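Hemolysin-related protein (Vibrio cholerae serotype O1, PDB 6MLT) is a secreted biofilm matrix protein that binds metal ions and probably carbohydrate, and is thought to take part in bacterial biofilm adhesion. Local coordinates at residues A278-L283 against T607-L612; A438-M443 against T599-R604. One frame throughout, in Å; residues are numbered along the deposited sequence.

In the fold
Both contacts are buried near the centre of the chain, contact 2 fully, contact 1 with a partly exposed arginine. Their centres are about 6 Å apart. Each joins the chain around the 277-279 and 443-448 strand pair to the long C-terminal tail that follows strand 553-559. Contact 2 is nested along the chain inside the loop closed by contact 1. The two are stitched together by backbone: Val-279 O lies 2.8 Å from Phe-603 N, a probable hydrogen bond, and Leu-283 N meets His-442 O in the same way. Their chemistry differs. Contact 1 sets an arginine against two serines, with a shared aspartate beside them. Contact 2 packs a methionine and a glutamine round one asparagine.

Contact 1: residues A278-L283 against T607-L612; sequences AVSSFL and TIRVPL
Arg-609 reaches across to Ser-280 and Ser-281 with its guanidinium. Its chain is extended from CG to NE, which carries the flat group well away from its own backbone. Ser-281 CB lies over one face of the guanidinium, 3.7 Å above the plane and toward the rim. Its nearest atom there is Arg-609 NH2, 3.9 Å from Ser-281 CB. Thr-607 CG2 covers the opposite face at a similar height, so the group is sandwiched between two aliphatic carbons. Ser-280 comes in obliquely. Its OG lies 3.5 Å from Arg-609 NH1, and chi1 of -160° places that OG beside its own carbonyl carbon.

The stronger polar partner of both Arg-609 and Ser-280 is Asp-489, outside the two segments. Asp-489 OD1 makes a salt bridge with Arg-609 NH2, and Asp-489 OD2 is hydrogen-bonded to Ser-280 OG. Arg-609 NH2 is also hydrogen-bonded to Gly-487 O, and these two bonds should limit rotation of the guanidinium. Ser-281 is the centre of an inverse gamma turn.

A bound sodium ion lies about 7 Å from the Arg-609 side chain. Strand 277-279 pairs with strand 443-448. The chain turns a corner at Ser-280, one of the residues that meet Arg-609. Thr-607 packs on Tyr-481 of strand 478-481, so the C-terminal tail bridges two four-stranded antiparallel sheets, which are consistent with blades of a beta-propeller.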
loop_
_atom_site.group_PDB
_atom_site.type_symbol
_atom_site.label_atom_id
_atom_site.label_comp_id
_atom_site.label_asym_id
_atom_site.label_seq_id
_atom_site.Cartn_x
_atom_site.Cartn_y
_atom_site.Cartn_z
ATOM N N ALA A 278 -8.330 4.408 -4.511
ATOM C CA ALA A 278 -7.275 3.415 -4.639
ATOM C C ALA A 278 -6.006 4.139 -5.066
ATOM O O ALA A 278 -6.063 5.104 -5.836
ATOM C CB ALA A 278 -7.648 2.321 -5.650
ATOM N N VAL A 279 -4.866 3.695 -4.542
ATOM C CA VAL A 279 -3.576 4.325 -4.800
ATOM C C VAL A 279 -2.609 3.229 -5.222
ATOM O O VAL A 279 -2.404 2.261 -4.480
ATOM C CB VAL A 279 -3.046 5.066 -3.560
ATOM C CG1 VAL A 279 -1.725 5.766 -3.871
ATOM C CG2 VAL A 279 -4.097 6.050 -3.040
ATOM N N SER A 280 -2.019 3.362 -6.402
ATOM C CA SER A 280 -1.217 2.253 -6.909
ATOM C C SER A 280 -0.362 2.717 -8.081
ATOM O O SER A 280 -0.352 3.896 -8.451
ATOM C CB SER A 280 -2.113 1.086 -7.320
ATOM O OG SER A 280 -1.367 -0.110 -7.357
ATOM N N SER A 281 0.383 1.766 -8.642
ATOM C CA SER A 281 1.185 1.990 -9.846
ATOM C C SER A 281 0.252 1.920 -11.049
ATOM O O SER A 281 0.088 0.881 -11.692
ATOM C CB SER A 281 2.306 0.959 -9.948
ATOM O OG SER A 281 3.162 1.014 -8.824
ATOM N N PHE A 282 -0.385 3.056 -11.342
ATOM C CA PHE A 282 -1.354 3.167 -12.423
ATOM C C PHE A 282 -0.777 3.777 -13.691
ATOM O O PHE A 282 -1.311 3.537 -14.779
ATOM C CB PHE A 282 -2.532 4.054 -12.005
ATOM C CG PHE A 282 -3.436 3.463 -10.962
ATOM C CD1 PHE A 282 -4.142 2.304 -11.214
ATOM C CD2 PHE A 282 -3.643 4.119 -9.758
ATOM C CE1 PHE A 282 -5.007 1.781 -10.267
ATOM C CE2 PHE A 282 -4.511 3.598 -8.808
ATOM C CZ PHE A 282 -5.194 2.432 -9.070
ATOM N N LEU A 283 0.253 4.605 -13.564
ATOM C CA LEU A 283 0.765 5.400 -14.668
ATOM C C LEU A 283 2.032 4.816 -15.275
ATOM O O LEU A 283 2.528 5.346 -16.273
ATOM C CB LEU A 283 1.033 6.832 -14.193
ATOM C CG LEU A 283 -0.109 7.495 -13.416
ATOM C CD1 LEU A 283 0.246 8.948 -13.106
ATOM C CD2 LEU A 283 -1.403 7.410 -14.199
ATOM N N THR A 607 -2.833 -6.500 -6.467
ATOM C CA THR A 607 -1.652 -6.978 -7.178
ATOM C C THR A 607 -0.506 -7.227 -6.207
ATOM O O THR A 607 -0.077 -6.314 -5.497
ATOM C CB THR A 607 -1.224 -5.970 -8.239
ATOM O OG1 THR A 607 -2.312 -5.727 -9.137
ATOM C CG2 THR A 607 -0.008 -6.494 -9.033
ATOM N N ILE A 608 0.010 -8.454 -6.196
ATOM C CA ILE A 608 1.183 -8.765 -5.382
ATOM C C ILE A 608 2.400 -8.131 -6.039
ATOM O O ILE A 608 2.679 -8.374 -7.219
ATOM C CB ILE A 608 1.363 -10.282 -5.224
ATOM C CG1 ILE A 608 0.185 -10.874 -4.447
ATOM C CG2 ILE A 608 2.694 -10.602 -4.517
ATOM C CD1 ILE A 608 0.199 -12.403 -4.368
ATOM N N ARG A 609 3.124 -7.308 -5.284
ATOM C CA ARG A 609 4.296 -6.608 -5.793
ATOM C C ARG A 609 5.474 -6.814 -4.857
ATOM O O ARG A 609 5.323 -6.756 -3.633
ATOM C CB ARG A 609 4.037 -5.108 -5.948
ATOM C CG ARG A 609 3.296 -4.765 -7.205
ATOM C CD ARG A 609 3.210 -3.265 -7.439
ATOM N NE ARG A 609 2.655 -3.013 -8.762
ATOM C CZ ARG A 609 1.359 -2.895 -9.024
ATOM N NH1 ARG A 609 0.464 -2.977 -8.043
ATOM N NH2 ARG A 609 0.960 -2.680 -10.273
ATOM N N VAL A 610 6.641 -7.051 -5.447
ATOM C CA VAL A 610 7.913 -7.113 -4.729
ATOM C C VAL A 610 8.507 -5.707 -4.701
ATOM O O VAL A 610 8.540 -5.040 -5.744
ATOM C CB VAL A 610 8.879 -8.108 -5.390
ATOM C CG1 VAL A 610 10.219 -8.134 -4.657
ATOM C CG2 VAL A 610 8.258 -9.497 -5.433
ATOM N N PRO A 611 8.993 -5.222 -3.560
ATOM C CA PRO A 611 9.504 -3.845 -3.500
ATOM C C PRO A 611 10.729 -3.622 -4.376
ATOM O O PRO A 611 11.485 -4.541 -4.699
ATOM C CB PRO A 611 9.855 -3.641 -2.021
ATOM C CG PRO A 611 9.688 -4.955 -1.350
ATOM C CD PRO A 611 8.893 -5.849 -2.230
ATOM N N LEU A 612 10.915 -2.355 -4.742
ATOM C CA LEU A 612 12.098 -1.888 -5.462
ATOM C C LEU A 612 12.269 -2.613 -6.794
ATOM O O LEU A 612 11.888 -2.091 -7.845
ATOM C CB LEU A 612 13.348 -2.063 -4.592
ATOM C CG LEU A 612 14.411 -3.071 -5.028
ATOM C CD1 LEU A 612 15.620 -2.360 -5.626
ATOM C CD2 LEU A 612 14.823 -3.954 -3.857
#

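Contact 2: residues A438-M443 against T599-R604; sequences ADQSHM and THNSFR
Asn-601 faces Gln-440 and Met-443 and carries this contact. It sits between His-600 and Ser-602, whose ND1 and OG are hydrogen-bonded at 2.9 Å. Ser-602 N also donates to His-600 ND1, from 33° out of the ring plane. These bonds span Asn-601 on the local backbone.

With CG anti to the backbone N (chi1 -165°), the Asn-601 amide extends toward the other segment. Asn-601 ND2 is 3.5 Å from Gln-440 OE1, and the two amide planes are 70° apart. This approach is packing, and ND2 is hydrogen-bonded elsewhere. Met-443 lies across the same side chain, with SD 3.7 Å from Asn-601 ND2. Its chain is bent at chi2 and chi3, which brings CE to 3.1 Å from Asn-601 O, a tight approach. Asn-601 OD1 has its main polar partner elsewhere, accepting a hydrogen bond from the backbone N of Asn-228. Asn-228 is a ligand of a bound sodium ion, so the contact adjoins a metal-binding loop.

The 438-443 segment makes two type I turns and leads into strand 443-448, which pairs with strand 277-279. The 599-604 segment also touches strand 224-227 through Asn-601 and Phe-603, and Phe-603 bonds with Val-279 by backbone, so it bridges two four-stranded sheets.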
loop_
_atom_site.group_PDB
_atom_site.type_symbol
_atom_site.label_atom_id
_atom_site.label_comp_id
_atom_site.label_asym_id
_atom_site.label_seq_id
_atom_site.Cartn_x
_atom_site.Cartn_y
_atom_site.Cartn_z
ATOM N N ALA A 438 11.781 11.249 -11.260
ATOM C CA ALA A 438 10.886 11.406 -10.119
ATOM C C ALA A 438 10.502 10.045 -9.551
ATOM O O ALA A 438 10.060 9.154 -10.281
ATOM C CB ALA A 438 9.635 12.183 -10.532
ATOM N N ASP A 439 10.661 9.897 -8.233
ATOM C CA ASP A 439 10.566 8.585 -7.600
ATOM C C ASP A 439 9.156 8.001 -7.619
ATOM O O ASP A 439 9.001 6.799 -7.373
ATOM C CB ASP A 439 11.062 8.668 -6.155
ATOM N N GLN A 440 8.126 8.809 -7.899
ATOM C CA GLN A 440 6.744 8.334 -7.855
ATOM C C GLN A 440 5.973 8.736 -9.108
ATOM O O GLN A 440 4.748 8.890 -9.071
ATOM C CB GLN A 440 6.030 8.851 -6.605
ATOM C CG GLN A 440 6.822 8.692 -5.311
ATOM C CD GLN A 440 7.076 7.240 -4.917
ATOM O OE1 GLN A 440 6.642 6.307 -5.592
ATOM N NE2 GLN A 440 7.782 7.050 -3.809
ATOM N N SER A 441 6.671 8.886 -10.237
ATOM C CA SER A 441 5.998 9.258 -11.476
ATOM C C SER A 441 5.040 8.178 -11.958
ATOM O O SER A 441 4.189 8.454 -12.809
ATOM C CB SER A 441 7.029 9.554 -12.567
ATOM O OG SER A 441 7.759 8.385 -12.891
ATOM N N HIS A 442 5.166 6.958 -11.445
ATOM C CA HIS A 442 4.291 5.853 -11.813
ATOM C C HIS A 442 3.026 5.776 -10.957
ATOM O O HIS A 442 2.100 5.034 -11.310
ATOM C CB HIS A 442 5.057 4.532 -11.692
ATOM C CG HIS A 442 5.530 4.241 -10.300
ATOM N ND1 HIS A 442 6.620 4.869 -9.736
ATOM C CD2 HIS A 442 5.046 3.403 -9.353
ATOM C CE1 HIS A 442 6.792 4.424 -8.504
ATOM N NE2 HIS A 442 5.847 3.536 -8.245
ATOM N N MET A 443 2.970 6.514 -9.853
ATOM C CA MET A 443 1.871 6.414 -8.903
ATOM C C MET A 443 0.667 7.234 -9.356
ATOM O O MET A 443 0.801 8.312 -9.950
ATOM C CB MET A 443 2.309 6.899 -7.520
ATOM C CG MET A 443 3.368 6.028 -6.851
ATOM S SD MET A 443 2.806 4.345 -6.583
ATOM C CE MET A 443 1.488 4.626 -5.393
ATOM N N THR A 599 7.151 -0.691 0.630
ATOM C CA THR A 599 7.209 -2.023 0.047
ATOM C C THR A 599 6.460 -1.993 -1.267
ATOM O O THR A 599 7.012 -1.556 -2.290
ATOM C CB THR A 599 6.694 -3.073 1.042
ATOM O OG1 THR A 599 5.432 -2.676 1.596
ATOM C CG2 THR A 599 7.694 -3.244 2.185
ATOM N N HIS A 600 5.207 -2.458 -1.314
ATOM C CA HIS A 600 4.406 -2.426 -2.532
ATOM C C HIS A 600 3.851 -1.039 -2.836
ATOM O O HIS A 600 3.521 -0.761 -3.993
ATOM C CB HIS A 600 3.249 -3.420 -2.411
ATOM C CG HIS A 600 2.461 -3.250 -1.153
ATOM N ND1 HIS A 600 1.364 -2.420 -1.068
ATOM C CD2 HIS A 600 2.641 -3.765 0.085
ATOM C CE1 HIS A 600 0.886 -2.451 0.162
ATOM N NE2 HIS A 600 1.648 -3.254 0.884
ATOM N N ASN A 601 3.734 -0.175 -1.826
ATOM C CA ASN A 601 3.280 1.202 -2.000
ATOM C C ASN A 601 1.958 1.261 -2.764
ATOM O O ASN A 601 1.807 1.995 -3.744
ATOM C CB ASN A 601 4.347 2.051 -2.690
ATOM C CG ASN A 601 4.071 3.535 -2.555
ATOM O OD1 ASN A 601 3.334 3.953 -1.662
ATOM N ND2 ASN A 601 4.662 4.340 -3.436
ATOM N N SER A 602 0.984 0.486 -2.293
ATOM C CA SER A 602 -0.346 0.487 -2.881
ATOM C C SER A 602 -1.386 0.458 -1.771
ATOM O O SER A 602 -1.086 0.143 -0.618
ATOM C CB SER A 602 -0.555 -0.708 -3.821
ATOM O OG SER A 602 -0.618 -1.919 -3.084
ATOM N N PHE A 603 -2.622 0.782 -2.142
ATOM C CA PHE A 603 -3.741 0.761 -1.213
ATOM C C PHE A 603 -4.994 0.407 -2.000
ATOM O O PHE A 603 -5.308 1.053 -3.005
ATOM C CB PHE A 603 -3.888 2.110 -0.498
ATOM C CG PHE A 603 -4.428 1.997 0.898
ATOM C CD1 PHE A 603 -5.786 1.828 1.114
ATOM C CD2 PHE A 603 -3.577 2.047 1.998
ATOM C CE1 PHE A 603 -6.285 1.714 2.393
ATOM C CE2 PHE A 603 -4.078 1.934 3.282
ATOM C CZ PHE A 603 -5.430 1.766 3.481
ATOM N N ARG A 604 -5.683 -0.639 -1.542
ATOM C CA ARG A 604 -6.826 -1.232 -2.235
ATOM C C ARG A 604 -6.449 -1.725 -3.633
ATOM O O ARG A 604 -7.239 -1.656 -4.573
ATOM C CB ARG A 604 -8.013 -0.261 -2.263
ATOM C CG ARG A 604 -8.873 -0.365 -0.977
ATOM C CD ARG A 604 -9.965 0.697 -0.907
ATOM N NE ARG A 604 -9.420 2.014 -0.570
ATOM C CZ ARG A 604 -9.411 2.546 0.646
ATOM N NH1 ARG A 604 -9.925 1.898 1.684
ATOM N NH2 ARG A 604 -8.893 3.747 0.825
#